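PDB 6CC2: cell division control protein 45 cdc45 putative from Entamoeba histolytica, which probably acts in chromosomal DNA replication as the Cdc45 component of the CMG replicative helicase, and belongs to a family related to DHH phosphoesterases such as RecJ. Local coordinates for residues D84-I89 with V103-S108; T24-V29 with H78-I83; L262-L267 with D349-A354. All blocks are in the same frame, centred on the assembly; numbering follows the deposited sequence.

Contact 1. Residues D84-I89 with V103-S108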
# COMPACT_ATOMS: atom_id res chain seq x y z
N ASP A 84 -5.75 -9.62 4.97
CA ASP A 84 -6.12 -8.29 4.44
C ASP A 84 -7.15 -8.39 3.32
O ASP A 84 -7.27 -7.51 2.48
CB ASP A 84 -4.90 -7.47 4.01
CG ASP A 84 -4.96 -6.00 4.52
OD1 ASP A 84 -5.90 -5.66 5.28
OD2 ASP A 84 -4.07 -5.19 4.17
N CYS A 85 -7.93 -9.46 3.33
CA CYS A 85 -9.08 -9.62 2.46
C CYS A 85 -10.07 -10.56 3.13
O CYS A 85 -9.75 -11.19 4.15
CB CYS A 85 -8.68 -10.15 1.08
SG CYS A 85 -7.90 -11.79 1.11
N ALA A 86 -11.27 -10.62 2.57
CA ALA A 86 -12.33 -11.56 2.89
C ALA A 86 -13.18 -11.18 4.09
O ALA A 86 -14.32 -11.65 4.20
CB ALA A 86 -11.77 -12.97 3.13
N GLY A 87 -12.67 -10.35 4.99
CA GLY A 87 -13.43 -10.04 6.20
C GLY A 87 -14.74 -9.32 5.93
O GLY A 87 -15.70 -9.47 6.69
N SER A 88 -14.80 -8.50 4.88
CA SER A 88 -15.97 -7.67 4.63
C SER A 88 -16.85 -8.19 3.50
O SER A 88 -17.81 -7.52 3.11
CB SER A 88 -15.53 -6.23 4.34
OG SER A 88 -14.93 -5.69 5.53
N ILE A 89 -16.59 -9.40 2.99
CA ILE A 89 -17.48 -10.01 2.02
C ILE A 89 -18.15 -11.23 2.65
O ILE A 89 -17.72 -11.74 3.68
CB ILE A 89 -16.74 -10.39 0.73
CG1 ILE A 89 -15.71 -11.47 1.01
CG2 ILE A 89 -16.09 -9.17 0.12
CD1 ILE A 89 -15.18 -12.14 -0.26
N VAL A 103 -11.02 -21.93 9.02
CA VAL A 103 -10.94 -20.71 8.23
C VAL A 103 -10.75 -19.54 9.19
O VAL A 103 -11.61 -19.27 10.03
CB VAL A 103 -12.20 -20.50 7.36
CG1 VAL A 103 -12.13 -19.15 6.66
CG2 VAL A 103 -12.34 -21.65 6.37
N TYR A 104 -9.62 -18.85 9.04
CA TYR A 104 -9.31 -17.67 9.84
C TYR A 104 -9.10 -16.48 8.93
O TYR A 104 -8.55 -16.61 7.82
CB TYR A 104 -8.08 -17.90 10.73
CG TYR A 104 -8.30 -18.99 11.75
CD1 TYR A 104 -9.17 -18.78 12.82
CD2 TYR A 104 -7.68 -20.22 11.64
CE1 TYR A 104 -9.40 -19.78 13.76
CE2 TYR A 104 -7.90 -21.22 12.57
CZ TYR A 104 -8.76 -21.00 13.62
OH TYR A 104 -9.01 -21.99 14.55
N ILE A 105 -9.51 -15.32 9.40
CA ILE A 105 -9.40 -14.08 8.64
C ILE A 105 -8.72 -13.03 9.51
O ILE A 105 -9.16 -12.75 10.63
CB ILE A 105 -10.78 -13.60 8.17
CG1 ILE A 105 -11.40 -14.63 7.23
CG2 ILE A 105 -10.65 -12.23 7.48
CD1 ILE A 105 -12.82 -14.29 6.80
N ILE A 106 -7.65 -12.43 8.98
CA ILE A 106 -6.98 -11.30 9.60
C ILE A 106 -7.04 -10.17 8.56
O ILE A 106 -6.26 -10.16 7.61
CB ILE A 106 -5.54 -11.60 9.99
CG1 ILE A 106 -5.46 -12.81 10.91
CG2 ILE A 106 -4.91 -10.38 10.71
CD1 ILE A 106 -4.02 -13.24 11.24
N ASP A 107 -7.96 -9.24 8.75
CA ASP A 107 -8.27 -8.24 7.71
C ASP A 107 -8.47 -6.90 8.40
O ASP A 107 -9.15 -6.81 9.43
CB ASP A 107 -9.52 -8.67 6.94
CG ASP A 107 -9.81 -7.81 5.74
OD1 ASP A 107 -9.11 -6.78 5.55
OD2 ASP A 107 -10.76 -8.13 4.98
N SER A 108 -7.89 -5.85 7.83
CA SER A 108 -8.02 -4.52 8.40
C SER A 108 -9.28 -3.77 7.97
O SER A 108 -9.60 -2.74 8.56
CB SER A 108 -6.79 -3.66 8.04
OG SER A 108 -6.74 -3.42 6.64
O HOH W 1 -12.88 -7.17 7.14
O HOH W 2 -12.75 -7.56 3.18
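With chi1 at -172°, D107 sets its CG opposite the backbone N and reaches over the turn A86-I89, while S108, at chi1 66°, swings OG back to D84. OD2 of D107 takes the amide of G87 on its anti lone pair, G87 N to D107 OD2 being 2.9 Å. The same oxygen accepts from two waters: one also receives S88 N at 2.8 Å, the other, weaker at OD2, donates to S88 OG, which also hydrogen-bonds to P111 O. H109 ND1 holds OD1 of D107, so both ends of this carboxylate are tied. D84 OD1 is gripped twice by S108, from OG at 2.8 Å on the syn side and from N at 3.2 Å, while T32 OG1 bonds to OD2 of D84. A nearly straight bond joins D84 N to I106 O (2.7 Å, 178°). CD1 of I105 packs on CB of A86 at 4.0 Å. D84 OD1 lies 3.4 Å from D107 OD1. D107, S108 and H109 follow strand 102-106 where the DHH motif of RecJ-like phosphoesterases probably lies, and the paired aspartates are consistent with a relic of that centre; no metal lies between them, and hydroxyls, amides, waters and imidazole satisfy the buried carboxylates instead.

Contact 2. Residues T24-V29 with H78-I83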
# COMPACT_ATOMS: atom_id res chain seq x y z
N THR A 24 -1.28 -29.14 6.48
CA THR A 24 -0.58 -27.88 6.25
C THR A 24 -1.52 -26.67 6.40
O THR A 24 -2.74 -26.80 6.43
CB THR A 24 0.07 -27.85 4.85
OG1 THR A 24 -0.96 -27.73 3.86
CG2 THR A 24 0.87 -29.11 4.60
N ILE A 25 -0.91 -25.50 6.50
CA ILE A 25 -1.61 -24.23 6.62
C ILE A 25 -1.39 -23.44 5.33
O ILE A 25 -0.27 -23.31 4.85
CB ILE A 25 -1.10 -23.42 7.83
CG1 ILE A 25 -1.24 -24.23 9.13
CG2 ILE A 25 -1.85 -22.10 7.94
CD1 ILE A 25 -0.39 -23.68 10.26
N GLN A 26 -2.48 -22.90 4.78
CA GLN A 26 -2.45 -22.13 3.55
C GLN A 26 -2.80 -20.69 3.90
O GLN A 26 -3.86 -20.44 4.51
CB GLN A 26 -3.44 -22.70 2.55
CG GLN A 26 -3.04 -22.60 1.13
CD GLN A 26 -4.08 -23.23 0.23
OE1 GLN A 26 -5.25 -23.32 0.60
NE2 GLN A 26 -3.67 -23.65 -0.96
N LEU A 27 -1.94 -19.74 3.54
CA LEU A 27 -2.17 -18.34 3.83
C LEU A 27 -2.35 -17.57 2.53
O LEU A 27 -1.43 -17.52 1.72
CB LEU A 27 -1.01 -17.75 4.65
CG LEU A 27 -0.81 -18.44 6.01
CD1 LEU A 27 0.31 -19.46 5.92
CD2 LEU A 27 -0.55 -17.42 7.09
N TYR A 28 -3.54 -17.02 2.34
CA TYR A 28 -3.89 -16.24 1.16
C TYR A 28 -3.58 -14.77 1.46
O TYR A 28 -4.10 -14.20 2.41
CB TYR A 28 -5.37 -16.43 0.82
CG TYR A 28 -5.77 -17.82 0.40
CD1 TYR A 28 -5.65 -18.90 1.28
CD2 TYR A 28 -6.28 -18.06 -0.85
CE1 TYR A 28 -6.01 -20.18 0.88
CE2 TYR A 28 -6.66 -19.33 -1.26
CZ TYR A 28 -6.52 -20.39 -0.38
OH TYR A 28 -6.90 -21.64 -0.79
N VAL A 29 -2.72 -14.17 0.63
CA VAL A 29 -2.13 -12.88 0.93
C VAL A 29 -2.54 -11.90 -0.16
O VAL A 29 -2.21 -12.10 -1.32
CB VAL A 29 -0.61 -12.97 1.02
CG1 VAL A 29 -0.03 -11.63 1.46
CG2 VAL A 29 -0.19 -14.08 1.97
N HIS A 78 -5.27 -28.13 6.14
CA HIS A 78 -6.24 -28.22 7.22
C HIS A 78 -6.73 -26.87 7.70
O HIS A 78 -7.80 -26.80 8.31
CB HIS A 78 -5.63 -28.97 8.42
CG HIS A 78 -4.46 -28.27 9.07
ND1 HIS A 78 -4.60 -27.36 10.09
CD2 HIS A 78 -3.13 -28.36 8.84
CE1 HIS A 78 -3.42 -26.92 10.47
NE2 HIS A 78 -2.50 -27.52 9.73
N THR A 79 -6.00 -25.79 7.42
CA THR A 79 -6.34 -24.47 7.90
C THR A 79 -6.00 -23.48 6.80
O THR A 79 -4.98 -23.64 6.12
CB THR A 79 -5.54 -24.11 9.16
OG1 THR A 79 -5.79 -25.05 10.20
CG2 THR A 79 -5.92 -22.74 9.66
N VAL A 80 -6.84 -22.46 6.64
CA VAL A 80 -6.54 -21.35 5.74
C VAL A 80 -6.63 -20.05 6.53
O VAL A 80 -7.49 -19.89 7.40
CB VAL A 80 -7.47 -21.30 4.51
CG1 VAL A 80 -7.34 -22.57 3.73
CG2 VAL A 80 -8.91 -21.05 4.94
N PHE A 81 -5.71 -19.14 6.23
CA PHE A 81 -5.75 -17.76 6.69
C PHE A 81 -5.95 -16.87 5.48
O PHE A 81 -5.26 -17.03 4.48
CB PHE A 81 -4.44 -17.36 7.38
CG PHE A 81 -4.29 -17.92 8.74
CD1 PHE A 81 -3.81 -19.22 8.92
CD2 PHE A 81 -4.59 -17.16 9.87
CE1 PHE A 81 -3.64 -19.74 10.19
CE2 PHE A 81 -4.42 -17.69 11.14
CZ PHE A 81 -3.96 -18.98 11.29
N PHE A 82 -6.90 -15.94 5.57
CA PHE A 82 -7.09 -14.89 4.58
C PHE A 82 -6.56 -13.60 5.19
O PHE A 82 -7.02 -13.18 6.27
CB PHE A 82 -8.57 -14.75 4.21
CG PHE A 82 -9.17 -16.01 3.61
CD1 PHE A 82 -8.45 -16.81 2.75
CD2 PHE A 82 -10.46 -16.38 3.93
CE1 PHE A 82 -9.00 -17.95 2.19
CE2 PHE A 82 -11.03 -17.52 3.37
CZ PHE A 82 -10.29 -18.31 2.50
N ILE A 83 -5.56 -13.01 4.53
CA ILE A 83 -4.84 -11.85 5.08
C ILE A 83 -5.17 -10.60 4.27
O ILE A 83 -4.87 -10.52 3.07
CB ILE A 83 -3.32 -12.12 5.10
CG1 ILE A 83 -3.03 -13.33 5.99
CG2 ILE A 83 -2.56 -10.89 5.58
CD1 ILE A 83 -1.57 -13.77 5.99
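Y28 rises from the face of the sheet it shares with Q26, V80 and F82; its CB sits 3.7 Å from F82 CD1. CG and CD1 lie against the edge of F82, with Y28 CD1 3.6 Å from F82 CE1; the planes stand at 82°, a T-shaped stack in which F82 gives its edge and Y28 its face. CE1 then meets CG1 of V80 at 4.0 Å. At the tip, OH donates to Q26 OE1 over 2.7 Å, approaching from above the amide carbonyl plane, while T71 takes Q26 NE2. A chi1 of -65°, CG opposite the carbonyl carbon, sends the side chain up beside that of F82. On the other face of the sheet, I25 CG2 touches the F81 ring edge at CD1 (3.6 Å), and L27 CD2 bridges F81 CB and I83 CD1. Five backbone hydrogen bonds join the two strands, from H78 N to T24 O through to I83 N to Y28 O, in parallel register 25-79 to 29-83, the short axes 16° apart. Helix 33-48 covers L27, V29 and I83. Parallel neighbours separated by helices 33-48 and 61-71 and strand 53-57 are typical of a Rossmann-like alpha/beta domain, as in the DHH family.

Contact 3. Residues L262-L267 with D349-A354. With EDO (1,2-ethanediol), chain K.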
# COMPACT_ATOMS: atom_id res chain seq x y z
N LEU A 262 14.02 10.61 1.67
CA LEU A 262 14.97 11.72 1.72
C LEU A 262 16.41 11.24 1.94
O LEU A 262 17.32 11.65 1.22
CB LEU A 262 14.54 12.69 2.81
CG LEU A 262 15.44 13.91 3.08
CD1 LEU A 262 15.51 14.79 1.84
CD2 LEU A 262 14.96 14.71 4.28
N ARG A 263 16.65 10.42 2.96
CA ARG A 263 18.00 9.99 3.26
C ARG A 263 18.62 9.19 2.13
O ARG A 263 19.84 9.09 2.05
CB ARG A 263 18.02 9.19 4.56
CG ARG A 263 17.89 10.03 5.82
CD ARG A 263 17.89 9.17 7.09
NE ARG A 263 16.71 8.29 7.09
CZ ARG A 263 15.50 8.69 7.44
NH1 ARG A 263 15.28 9.92 7.88
NH2 ARG A 263 14.49 7.84 7.37
N HIS A 264 17.81 8.63 1.24
CA HIS A 264 18.27 7.77 0.15
C HIS A 264 18.12 8.45 -1.20
O HIS A 264 18.18 7.80 -2.26
CB HIS A 264 17.51 6.46 0.23
CG HIS A 264 17.45 5.94 1.63
ND1 HIS A 264 18.56 5.44 2.28
CD2 HIS A 264 16.45 5.94 2.54
CE1 HIS A 264 18.22 5.12 3.52
NE2 HIS A 264 16.96 5.45 3.71
N TRP A 265 17.97 9.76 -1.19
CA TRP A 265 17.70 10.53 -2.41
C TRP A 265 18.44 11.85 -2.28
O TRP A 265 19.56 11.89 -1.76
CB TRP A 265 16.19 10.72 -2.56
CG TRP A 265 15.68 10.91 -3.94
CD1 TRP A 265 16.39 11.12 -5.07
CD2 TRP A 265 14.30 10.85 -4.34
NE1 TRP A 265 15.55 11.21 -6.16
CE2 TRP A 265 14.26 11.06 -5.73
CE3 TRP A 265 13.11 10.64 -3.65
CZ2 TRP A 265 13.06 11.07 -6.44
CZ3 TRP A 265 11.93 10.66 -4.36
CH2 TRP A 265 11.92 10.86 -5.74
N THR A 266 17.83 12.92 -2.80
CA THR A 266 18.33 14.28 -2.69
C THR A 266 17.23 15.15 -2.10
O THR A 266 16.04 14.84 -2.24
CB THR A 266 18.75 14.89 -4.02
OG1 THR A 266 17.59 15.13 -4.85
CG2 THR A 266 19.73 13.98 -4.79
N LEU A 267 17.61 16.25 -1.44
CA LEU A 267 16.60 17.17 -0.92
C LEU A 267 15.70 17.66 -2.04
O LEU A 267 14.47 17.67 -1.90
CB LEU A 267 17.28 18.34 -0.23
CG LEU A 267 16.34 19.51 0.13
CD1 LEU A 267 15.22 19.05 1.04
CD2 LEU A 267 17.15 20.66 0.76
N ASP A 349 24.80 0.90 9.48
CA ASP A 349 23.88 1.79 8.77
C ASP A 349 22.58 1.89 9.57
O ASP A 349 21.85 0.90 9.71
CB ASP A 349 23.63 1.25 7.37
CG ASP A 349 22.74 2.15 6.53
OD1 ASP A 349 22.10 3.06 7.08
OD2 ASP A 349 22.67 1.93 5.30
N TYR A 350 22.29 3.08 10.08
CA TYR A 350 21.05 3.37 10.81
C TYR A 350 20.17 4.36 10.05
O TYR A 350 19.37 5.08 10.64
CB TYR A 350 21.36 3.90 12.22
CG TYR A 350 20.64 3.20 13.34
CD1 TYR A 350 19.30 2.80 13.22
CD2 TYR A 350 21.28 2.94 14.54
CE1 TYR A 350 18.66 2.14 14.25
CE2 TYR A 350 20.65 2.29 15.59
CZ TYR A 350 19.33 1.91 15.44
OH TYR A 350 18.70 1.27 16.50
N SER A 351 20.29 4.39 8.72
CA SER A 351 19.59 5.37 7.91
C SER A 351 18.28 4.86 7.31
O SER A 351 17.57 5.64 6.67
CB SER A 351 20.50 5.86 6.77
OG SER A 351 20.69 4.85 5.78
N ILE A 352 17.92 3.60 7.54
CA ILE A 352 16.72 3.03 6.95
C ILE A 352 15.62 3.00 8.01
O ILE A 352 15.67 2.20 8.96
CB ILE A 352 16.99 1.62 6.41
CG1 ILE A 352 18.08 1.65 5.33
CG2 ILE A 352 15.70 1.05 5.83
CD1 ILE A 352 18.43 0.29 4.74
N SER A 353 14.60 3.83 7.81
CA SER A 353 13.42 3.82 8.66
C SER A 353 12.37 2.85 8.11
O SER A 353 12.46 2.37 6.98
CB SER A 353 12.81 5.21 8.76
OG SER A 353 12.09 5.47 7.57
N ALA A 354 11.36 2.59 8.93
CA ALA A 354 10.25 1.74 8.49
C ALA A 354 9.45 2.39 7.38
O ALA A 354 8.83 1.67 6.60
CB ALA A 354 9.37 1.38 9.68
C1 EDO K . 15.54 14.38 8.33
O1 EDO K . 16.24 14.96 9.43
C2 EDO K . 16.41 13.29 7.70
O2 EDO K . 16.79 12.34 8.70
O HOH W 3 11.61 8.18 7.31
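The carbonyl oxygen of S351 is gripped by two side chains of the facing loop. R263 NE donates to it at 2.8 Å and 160°, with S351 O close to the guanidinium plane although NE is tilted from the carbonyl plane. H264 NE2 adds a weak bond at 3.0 Å, bent to 120°, coming from the ring edge, and is shared with a second weak bond to D356, the aspartate that also pairs with R263 NH2. R263 gets there by an extended start and a bend at chi3 (-64°) that turns NE to S351 O; its CB meanwhile rests over the centre of the H264 ring, so the two neighbouring side chains are packed together as they converge on one acceptor. The remaining guanidinium edges are also used in plane. A water bridges NH2 to S353 OG, lying 2.9 Å from R263 NH2, and NH1 donates to O2 of an ethanediol that probably came from the crystallisation liquor. D256 and D356 form salt bridges with NH1 and NH2, which, with the NE bond, probably fix the rotation of the guanidinium and balance its charge. D349 holds the S351 side: its OD1 takes both S351 OG (2.6 Å) and S351 N (2.8 Å), the latter closing an Asx turn; K311 also bonds to OG. CG1 of I352 touches H264 CE1 at 3.9 Å, and F397 stacks on the imidazole. The contact is thus a loop-to-loop junction of an arginine-centred polar network with an Asx turn, set just ahead of two helices N-capped by T266 and S353.

Contacts 1 and 2 belong to one parallel sheet: strand 77-83 lies between strands 24-29 and 102-106, and the backbone of Y104 from contact 1 bonds to V80 and F82 of contact 2. Their centres are 11 Å apart. Both are buried, yet contact 2 is mostly hydrophobic packing around strand-to-strand bonds, whereas contact 1, at the C-terminal ends of the strands, gathers carboxylates, hydroxyls and waters. Contact 3 is remote, its centre about 34 Å from that of contact 1 and on the other side of the chain's centre. Only partly buried, it joins two loops without a sheet, through an arginine and a histidine rather than regular backbone pairing.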